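Lin1840 protein (Listeria innocua serovar 6a, PDB 4ZOC) probably hydrolyses terminal, non-reducing beta-D-glucosyl residues and releases beta-D-glucose, consistent with a glycoside hydrolase family 3 beta-glucosidase taking part in beta-1,2-glucan metabolism. Local coordinates at residues A388-S402 with L425-Y439. The protein carries 2 engineered substitutions. Numbering follows the deposited sequence. Where two conformers were deposited one is given.
Sequences AKEAKIALVGPLATS and LREVFETVEVVSTEY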
ATOM      1  N   ALA A 388      38.439   8.008 -21.744  1.00 18.59           N
ATOM      2  CA  ALA A 388      39.785   7.567 -22.217  1.00 17.92           C
ATOM      3  C   ALA A 388      40.649   7.135 -21.058  1.00 19.06           C
ATOM      4  O   ALA A 388      40.535   7.692 -19.967  1.00 21.77           O
ATOM      5  CB  ALA A 388      40.480   8.718 -22.949  1.00 23.91           C
ATOM      6  N   LYS A 389      41.578   6.205 -21.314  1.00 20.34           N
ATOM      7  CA  LYS A 389      42.421   5.702 -20.251  1.00 17.85           C
ATOM      8  C   LYS A 389      43.277   6.813 -19.743  1.00 18.88           C
ATOM      9  O   LYS A 389      43.689   6.772 -18.579  1.00 21.87           O
ATOM     10  CB  LYS A 389      43.318   4.569 -20.730  1.00 26.04           C
ATOM     11  CG  LYS A 389      42.720   3.180 -20.649  1.00 33.61           C
ATOM     12  CD  LYS A 389      43.755   2.117 -21.117  1.00 36.62           C
ATOM     13  CE  LYS A 389      43.791   0.879 -20.192  1.00 44.78           C
ATOM     14  NZ  LYS A 389      44.675   0.998 -18.962  1.00 30.22           N
ATOM     15  N   GLU A 390      43.564   7.823 -20.567  1.00 16.12           N
ATOM     16  CA  GLU A 390      44.386   8.979 -20.120  1.00 20.23           C
ATOM     17  C   GLU A 390      43.599  10.082 -19.419  1.00 17.49           C
ATOM     18  O   GLU A 390      44.169  11.089 -18.970  1.00 15.23           O
ATOM     19  CB  GLU A 390      45.165   9.595 -21.312  1.00 24.87           C
ATOM     20  CG  GLU A 390      45.903   8.588 -22.194  1.00 29.44           C
ATOM     21  CD  GLU A 390      44.962   7.677 -22.978  1.00 32.52           C
ATOM     22  OE1 GLU A 390      45.425   6.567 -23.324  1.00 43.17           O
ATOM     23  OE2 GLU A 390      43.762   8.073 -23.227  1.00 29.28           O
ATOM     24  N   ALA A 391      42.277   9.902 -19.294  1.00 19.01           N
ATOM     25  CA  ALA A 391      41.457  10.875 -18.578  1.00 16.51           C
ATOM     26  C   ALA A 391      41.951  11.080 -17.173  1.00 14.07           C
ATOM     27  O   ALA A 391      42.180  10.100 -16.403  1.00 15.34           O
ATOM     28  CB  ALA A 391      39.996  10.452 -18.558  1.00 19.57           C
ATOM     29  N   LYS A 392      42.116  12.358 -16.812  0.50 13.04           N
ATOM     30  CA  LYS A 392      42.551  12.743 -15.459  0.50 12.79           C
ATOM     31  C   LYS A 392      41.292  12.836 -14.561  0.50 12.07           C
ATOM     32  O   LYS A 392      40.430  13.681 -14.757  0.50 12.63           O
ATOM     33  CB  LYS A 392      43.318  14.072 -15.478  0.50 16.23           C
ATOM     34  CG  LYS A 392      44.594  14.081 -16.327  0.50 17.70           C
ATOM     35  CD  LYS A 392      45.270  15.461 -16.376  0.50 21.24           C
ATOM     36  CE  LYS A 392      45.667  16.018 -15.018  0.50 24.72           C
ATOM     37  NZ  LYS A 392      46.313  17.384 -15.041  0.50 27.62           N
ATOM     38  N   ILE A 393      41.203  11.919 -13.608  1.00 11.12           N
ATOM     39  CA  ILE A 393      39.990  11.654 -12.836  1.00  9.43           C
ATOM     40  C   ILE A 393      40.179  12.162 -11.421  1.00 10.12           C
ATOM     41  O   ILE A 393      41.117  11.791 -10.698  1.00 14.60           O
ATOM     42  CB  ILE A 393      39.696  10.141 -12.761  1.00 10.67           C
ATOM     43  CG1 ILE A 393      39.307   9.643 -14.142  1.00 13.71           C
ATOM     44  CG2 ILE A 393      38.584   9.914 -11.720  1.00 11.81           C
ATOM     45  CD1 ILE A 393      39.216   8.106 -14.263  1.00 13.92           C
ATOM     46  N   ALA A 394      39.272  13.000 -10.981  1.00 10.42           N
ATOM     47  CA  ALA A 394      39.073  13.219  -9.538  1.00  9.57           C
ATOM     48  C   ALA A 394      37.951  12.289  -9.076  1.00 10.43           C
ATOM     49  O   ALA A 394      36.786  12.374  -9.508  1.00  9.26           O
ATOM     50  CB  ALA A 394      38.708  14.667  -9.232  1.00 13.34           C
ATOM     51  N   LEU A 395      38.347  11.400  -8.194  1.00 11.07           N
ATOM     52  CA  LEU A 395      37.464  10.358  -7.620  1.00  9.69           C
ATOM     53  C   LEU A 395      37.076  10.861  -6.234  1.00  8.73           C
ATOM     54  O   LEU A 395      37.903  10.957  -5.330  1.00  9.87           O
ATOM     55  CB  LEU A 395      38.202   9.006  -7.532  1.00 10.39           C
ATOM     56  CG  LEU A 395      37.414   7.938  -6.768  1.00 11.27           C
ATOM     57  CD1 LEU A 395      36.087   7.568  -7.387  1.00 10.88           C
ATOM     58  CD2 LEU A 395      38.250   6.707  -6.635  1.00 10.07           C
ATOM     59  N   VAL A 396      35.835  11.221  -6.058  1.00  8.39           N
ATOM     60  CA  VAL A 396      35.439  11.799  -4.796  1.00  9.36           C
ATOM     61  C   VAL A 396      34.174  11.171  -4.223  1.00  9.93           C
ATOM     62  O   VAL A 396      33.325  10.691  -4.983  1.00 10.15           O
ATOM     63  CB  VAL A 396      35.293  13.337  -4.861  1.00 11.64           C
ATOM     64  CG1 VAL A 396      36.516  14.022  -5.534  1.00 10.02           C
ATOM     65  CG2 VAL A 396      34.145  13.701  -5.672  1.00 13.80           C
ATOM     66  N   GLY A 397      34.043  11.235  -2.894  1.00  9.33           N
ATOM     67  CA  GLY A 397      32.854  10.799  -2.231  1.00  8.81           C
ATOM     68  C   GLY A 397      32.974   9.610  -1.322  1.00  8.11           C
ATOM     69  O   GLY A 397      34.057   9.097  -1.107  1.00  8.68           O
ATOM     70  N   PRO A 398      31.848   9.194  -0.741  1.00  7.71           N
ATOM     71  CA  PRO A 398      31.881   8.126   0.261  1.00  7.41           C
ATOM     72  C   PRO A 398      32.142   6.726  -0.226  1.00  7.76           C
ATOM     73  O   PRO A 398      32.596   5.907   0.607  1.00 10.59           O
ATOM     74  CB  PRO A 398      30.542   8.239   0.936  1.00  8.58           C
ATOM     75  CG  PRO A 398      29.649   8.869  -0.057  1.00  8.71           C
ATOM     76  CD  PRO A 398      30.529   9.803  -0.837  1.00  7.47           C
ATOM     77  N   LEU A 399      31.958   6.490  -1.515  1.00  7.19           N
ATOM     78  CA  LEU A 399      32.234   5.209  -2.178  1.00  7.31           C
ATOM     79  C   LEU A 399      33.599   5.232  -2.927  1.00  8.35           C
ATOM     80  O   LEU A 399      33.965   4.259  -3.617  1.00  8.68           O
ATOM     81  CB  LEU A 399      31.088   4.747  -3.111  1.00  7.83           C
ATOM     82  CG  LEU A 399      30.051   3.841  -2.440  1.00  8.52           C
ATOM     83  CD1 LEU A 399      30.673   2.453  -2.178  1.00 11.30           C
ATOM     84  CD2 LEU A 399      29.585   4.472  -1.125  1.00  7.80           C
ATOM     85  N   ALA A 400      34.391   6.315  -2.762  1.00  9.38           N
ATOM     86  CA  ALA A 400      35.682   6.416  -3.432  1.00  8.11           C
ATOM     87  C   ALA A 400      36.663   5.327  -2.910  1.00  9.05           C
ATOM     88  O   ALA A 400      37.336   4.648  -3.683  1.00  9.30           O
ATOM     89  CB  ALA A 400      36.313   7.765  -3.185  1.00  7.89           C
ATOM     90  N   THR A 401      36.699   5.200  -1.602  1.00  7.70           N
ATOM     91  CA  THR A 401      37.564   4.243  -0.934  1.00  7.86           C
ATOM     92  C   THR A 401      36.854   3.249  -0.061  1.00  8.50           C
ATOM     93  O   THR A 401      37.523   2.309   0.454  1.00  9.59           O
ATOM     94  CB  THR A 401      38.616   4.949  -0.035  1.00  9.26           C
ATOM     95  OG1 THR A 401      38.019   5.552   1.105  1.00 10.05           O
ATOM     96  CG2 THR A 401      39.389   5.991  -0.826  1.00 10.21           C
ATOM     97  N   SER A 402      35.567   3.420   0.189  1.00  8.22           N
ATOM     98  CA  SER A 402      34.876   2.516   1.116  1.00  9.40           C
ATOM     99  C   SER A 402      35.029   1.063   0.652  1.00  9.16           C
ATOM    100  O   SER A 402      34.748   0.750  -0.512  1.00  9.30           O
ATOM    101  CB  SER A 402      33.399   2.827   1.224  1.00  9.90           C
ATOM    102  OG  SER A 402      32.728   1.883   2.004  1.00 10.23           O
ATOM    103  N   LEU A 425      40.024   1.722 -10.196  1.00 10.15           N
ATOM    104  CA  LEU A 425      40.312   2.768 -11.190  1.00  9.94           C
ATOM    105  C   LEU A 425      41.823   2.876 -11.475  1.00 12.65           C
ATOM    106  O   LEU A 425      42.237   3.094 -12.630  1.00 13.30           O
ATOM    107  CB  LEU A 425      39.753   4.149 -10.713  1.00 11.56           C
ATOM    108  CG  LEU A 425      38.248   4.339 -10.639  1.00 11.89           C
ATOM    109  CD1 LEU A 425      37.944   5.836 -10.601  1.00 12.50           C
ATOM    110  CD2 LEU A 425      37.570   3.674 -11.790  1.00 15.10           C
ATOM    111  N   ARG A 426      42.637   2.678 -10.442  1.00 10.04           N
ATOM    112  CA  ARG A 426      44.098   2.883 -10.606  1.00 11.73           C
ATOM    113  C   ARG A 426      44.734   1.762 -11.376  1.00 12.65           C
ATOM    114  O   ARG A 426      45.832   1.943 -11.906  1.00 14.74           O
ATOM    115  CB  ARG A 426      44.780   3.014  -9.223  1.00 12.07           C
ATOM    116  CG  ARG A 426      44.483   4.321  -8.488  1.00 13.96           C
ATOM    117  CD  ARG A 426      45.421   4.491  -7.293  1.00 13.12           C
ATOM    118  NE  ARG A 426      45.052   5.694  -6.569  1.00 12.90           N
ATOM    119  CZ  ARG A 426      45.363   6.927  -6.907  1.00 11.77           C
ATOM    120  NH1 ARG A 426      46.081   7.175  -7.983  1.00 12.68           N
ATOM    121  NH2 ARG A 426      44.934   7.916  -6.154  1.00 13.99           N
ATOM    122  N   GLU A 427      44.069   0.615 -11.498  1.00 11.43           N
ATOM    123  CA  GLU A 427      44.518  -0.411 -12.442  1.00 14.80           C
ATOM    124  C   GLU A 427      44.384   0.010 -13.885  1.00 16.88           C
ATOM    125  O   GLU A 427      44.985  -0.590 -14.739  1.00 17.76           O
ATOM    126  CB  GLU A 427      43.732  -1.710 -12.252  1.00 16.10           C
ATOM    127  CG  GLU A 427      43.980  -2.372 -10.901  1.00 14.10           C
ATOM    128  CD  GLU A 427      43.231  -3.691 -10.707  1.00 15.36           C
ATOM    129  OE1 GLU A 427      42.187  -4.040 -11.380  1.00 18.00           O
ATOM    130  OE2 GLU A 427      43.687  -4.408  -9.817  1.00 17.13           O
ATOM    131  N   VAL A 428      43.544   0.995 -14.170  1.00 17.62           N
ATOM    132  CA  VAL A 428      43.101   1.283 -15.577  1.00 17.40           C
ATOM    133  C   VAL A 428      43.536   2.680 -15.981  1.00 15.02           C
ATOM    134  O   VAL A 428      44.104   2.873 -17.062  1.00 14.50           O
ATOM    135  CB  VAL A 428      41.578   1.112 -15.692  1.00 17.65           C
ATOM    136  CG1 VAL A 428      41.071   1.574 -17.020  1.00 18.02           C
ATOM    137  CG2 VAL A 428      41.206  -0.350 -15.434  1.00 17.74           C
ATOM    138  N   PHE A 429      43.322   3.630 -15.084  1.00 16.68           N
ATOM    139  CA  PHE A 429      43.593   5.081 -15.293  1.00 17.74           C
ATOM    140  C   PHE A 429      44.902   5.546 -14.592  1.00 17.72           C
ATOM    141  O   PHE A 429      45.074   5.434 -13.417  1.00 16.56           O
ATOM    142  CB  PHE A 429      42.367   5.896 -14.779  1.00 16.78           C
ATOM    143  CG  PHE A 429      41.083   5.574 -15.488  1.00 14.95           C
ATOM    144  CD1 PHE A 429      40.771   6.166 -16.692  1.00 16.49           C
ATOM    145  CD2 PHE A 429      40.172   4.725 -14.927  1.00 16.72           C
ATOM    146  CE1 PHE A 429      39.581   5.845 -17.391  1.00 13.00           C
ATOM    147  CE2 PHE A 429      39.020   4.362 -15.602  1.00 15.33           C
ATOM    148  CZ  PHE A 429      38.701   4.946 -16.813  1.00 14.56           C
ATOM    149  N   GLU A 430      45.815   6.162 -15.357  1.00 22.55           N
ATOM    150  CA  GLU A 430      47.138   6.567 -14.813  1.00 24.07           C
ATOM    151  C   GLU A 430      47.043   7.710 -13.810  1.00 20.49           C
ATOM    152  O   GLU A 430      47.782   7.728 -12.834  1.00 20.56           O
ATOM    153  CB  GLU A 430      48.157   6.906 -15.917  1.00 32.80           C
ATOM    154  CG  GLU A 430      47.549   7.481 -17.186  1.00 38.12           C
ATOM    155  CD  GLU A 430      48.569   7.958 -18.238  1.00 41.20           C
ATOM    156  OE1 GLU A 430      48.123   8.158 -19.397  1.00 37.55           O
ATOM    157  OE2 GLU A 430      49.778   8.117 -17.915  1.00 41.61           O
ATOM    158  N   THR A 431      46.075   8.615 -14.026  1.00 16.57           N
ATOM    159  CA  THR A 431      45.931   9.782 -13.204  1.00 13.89           C
ATOM    160  C   THR A 431      44.582   9.830 -12.467  1.00 15.43           C
ATOM    161  O   THR A 431      43.518  10.045 -13.072  1.00 15.00           O
ATOM    162  CB  THR A 431      46.068  11.030 -14.069  1.00 16.48           C
ATOM    163  OG1 THR A 431      47.264  10.884 -14.837  1.00 18.71           O
ATOM    164  CG2 THR A 431      46.123  12.284 -13.153  1.00 15.87           C
ATOM    165  N   VAL A 432      44.656   9.560 -11.159  1.00 15.20           N
ATOM    166  CA  VAL A 432      43.511   9.620 -10.271  1.00 12.52           C
ATOM    167  C   VAL A 432      43.929  10.349  -9.010  1.00 12.97           C
ATOM    168  O   VAL A 432      44.961  10.062  -8.391  1.00 13.38           O
ATOM    169  CB  VAL A 432      42.927   8.230  -9.917  1.00 12.04           C
ATOM    170  CG1 VAL A 432      41.636   8.360  -9.147  1.00 11.99           C
ATOM    171  CG2 VAL A 432      42.717   7.356 -11.133  1.00 13.11           C
ATOM    172  N   GLU A 433      43.159  11.384  -8.661  1.00 13.18           N
ATOM    173  CA  GLU A 433      43.295  12.042  -7.384  1.00 11.91           C
ATOM    174  C   GLU A 433      42.013  11.791  -6.606  1.00 14.78           C
ATOM    175  O   GLU A 433      40.951  12.069  -7.102  1.00 13.16           O
ATOM    176  CB  GLU A 433      43.413  13.507  -7.648  1.00 14.01           C
ATOM    177  CG  GLU A 433      44.104  14.301  -6.605  1.00 23.02           C
ATOM    178  CD  GLU A 433      44.704  15.582  -7.229  1.00 24.01           C
ATOM    179  OE1 GLU A 433      44.289  16.633  -6.843  1.00 29.01           O
ATOM    180  OE2 GLU A 433      45.616  15.541  -8.077  1.00 38.02           O
ATOM    181  N   VAL A 434      42.156  11.389  -5.359  1.00 12.78           N
ATOM    182  CA  VAL A 434      41.067  10.841  -4.596  1.00 11.69           C
ATOM    183  C   VAL A 434      40.795  11.700  -3.412  1.00 11.72           C
ATOM    184  O   VAL A 434      41.701  12.086  -2.721  1.00 13.04           O
ATOM    185  CB  VAL A 434      41.452   9.435  -4.107  1.00 12.87           C
ATOM    186  CG1 VAL A 434      40.356   8.930  -3.174  1.00 16.27           C
ATOM    187  CG2 VAL A 434      41.612   8.541  -5.310  1.00 16.12           C
ATOM    188  N   VAL A 435      39.521  11.973  -3.132  1.00 11.16           N
ATOM    189  CA  VAL A 435      39.116  12.603  -1.902  1.00 11.40           C
ATOM    190  C   VAL A 435      37.909  11.820  -1.355  1.00 11.63           C
ATOM    191  O   VAL A 435      36.802  11.924  -1.894  1.00 11.95           O
ATOM    192  CB  VAL A 435      38.658  14.061  -2.088  1.00 12.86           C
ATOM    193  CG1 VAL A 435      38.321  14.759  -0.783  1.00 12.16           C
ATOM    194  CG2 VAL A 435      39.742  14.917  -2.808  1.00 15.32           C
ATOM    195  N   SER A 436      38.136  11.081  -0.267  1.00 11.29           N
ATOM    196  CA  SER A 436      37.113  10.318   0.414  1.00 10.81           C
ATOM    197  C   SER A 436      36.331  11.243   1.301  1.00 11.34           C
ATOM    198  O   SER A 436      36.894  12.195   1.866  1.00 14.12           O
ATOM    199  CB  SER A 436      37.760   9.226   1.295  1.00 12.42           C
ATOM    200  OG  SER A 436      36.802   8.508   1.994  1.00 15.25           O
ATOM    201  N   THR A 437      35.032  11.015   1.402  1.00  9.70           N
ATOM    202  CA  THR A 437      34.202  11.751   2.315  1.00  9.36           C
ATOM    203  C   THR A 437      33.391  10.731   3.072  1.00  9.88           C
ATOM    204  O   THR A 437      33.377   9.541   2.679  1.00 10.04           O
ATOM    205  CB  THR A 437      33.241  12.742   1.606  1.00  8.88           C
ATOM    206  OG1 THR A 437      32.330  12.061   0.724  1.00 11.23           O
ATOM    207  CG2 THR A 437      34.015  13.761   0.833  1.00  9.11           C
ATOM    208  N   GLU A 438      32.752  11.182   4.144  0.50 10.16           N
ATOM    209  CA  GLU A 438      31.920  10.332   4.997  0.50 11.43           C
ATOM    210  C   GLU A 438      30.534  10.110   4.387  0.50 12.21           C
ATOM    211  O   GLU A 438      30.039  10.934   3.593  0.50 10.66           O
ATOM    212  CB  GLU A 438      31.779  10.943   6.386  0.50 14.98           C
ATOM    213  CG  GLU A 438      33.068  10.997   7.210  0.50 17.12           C
ATOM    214  CD  GLU A 438      32.795  11.529   8.586  0.50 19.57           C
ATOM    215  OE1 GLU A 438      32.563  12.746   8.749  0.50 22.07           O
ATOM    216  OE2 GLU A 438      32.734  10.711   9.504  0.50 29.14           O
ATOM    217  N   TYR A 439      29.904   8.991   4.744  1.00  9.93           N
ATOM    218  CA  TYR A 439      28.563   8.694   4.201  1.00  8.29           C
ATOM    219  C   TYR A 439      27.492   9.716   4.536  1.00  8.71           C
ATOM    220  O   TYR A 439      26.553   9.890   3.733  1.00  8.25           O
ATOM    221  CB  TYR A 439      28.098   7.337   4.743  1.00  7.44           C
ATOM    222  CG  TYR A 439      28.694   6.132   4.043  1.00  9.09           C
ATOM    223  CD1 TYR A 439      29.929   5.623   4.406  1.00 10.34           C
ATOM    224  CD2 TYR A 439      28.057   5.578   2.944  1.00  6.67           C
ATOM    225  CE1 TYR A 439      30.447   4.499   3.821  1.00 11.83           C
ATOM    226  CE2 TYR A 439      28.561   4.462   2.346  1.00  7.36           C
ATOM    227  CZ  TYR A 439      29.793   3.936   2.777  1.00  8.80           C
ATOM    228  OH  TYR A 439      30.263   2.803   2.196  1.00 10.39           O
TER
HETATM  229  O   HOH W   1      44.261   8.565 -16.459  1.00 18.96           O
HETATM  230  O   HOH W   2      46.403  10.967 -17.494  1.00 25.93           O
HETATM  231  O   HOH W   3      35.402   6.924   0.299  1.00 12.97           O
HETATM  232  O   HOH W   4      33.308   6.679   3.064  1.00 15.73           O
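Ile393 N gives a nearly straight bond (172°) to Thr431 O, 3.0 Å away, beside the parallel pairing of strands 393-397 and 432-436. From there the amides answer in turn: Glu433 N binds Ile393 O, Leu395 N binds Glu433 O, Val435 N binds Leu395 O and Gly397 N binds Val435 O, before a weak bond from Thr437 N to Gly397 O. The backbone groups of Ala394 and Val396 face the other way and bond to strand 459-465, whereas strand 432-436 is an edge strand of this mixed sheet. The two strands and helix 421-426 form a beta-alpha-beta unit in the family 3 C-terminal domain. On the face toward helix 421-426, Leu395 CD2 meets Leu425 CD1 and Val434 CG2, both at 4.1 Å. Ile393 extends CG1 beside its own backbone N (chi1 -68°), which brings CD1 over one face of the Phe429 ring, 3.5 Å from its centroid; Val428 CG1 covers the opposite face, and Ala388 O lies at the ring edge. Before the strands, the bent chain of Lys389 places NZ in the carbonyl plane of Val428 O, on a lone pair, at 2.7 Å. Where the strands no longer pair directly, water mediates: one molecule donates to Lys389 O and Ala391 O and accepts from Thr431 N, while another joins Glu390 O to Thr431 OG1. Glu433 sends its carboxylate away to Asn456. Past the strands, a water accepts from Thr401 N and lies 2.7 Å from Ser436 OG, and another has Pro398 O and Thr437 O among its possible acceptors. Pro398 CB sits over one face of the Tyr439 ring; Ser402 OG comes in at the ring edge, 2.6 Å from Tyr439 OH, and accepts a hydrogen bond from Asp404 N.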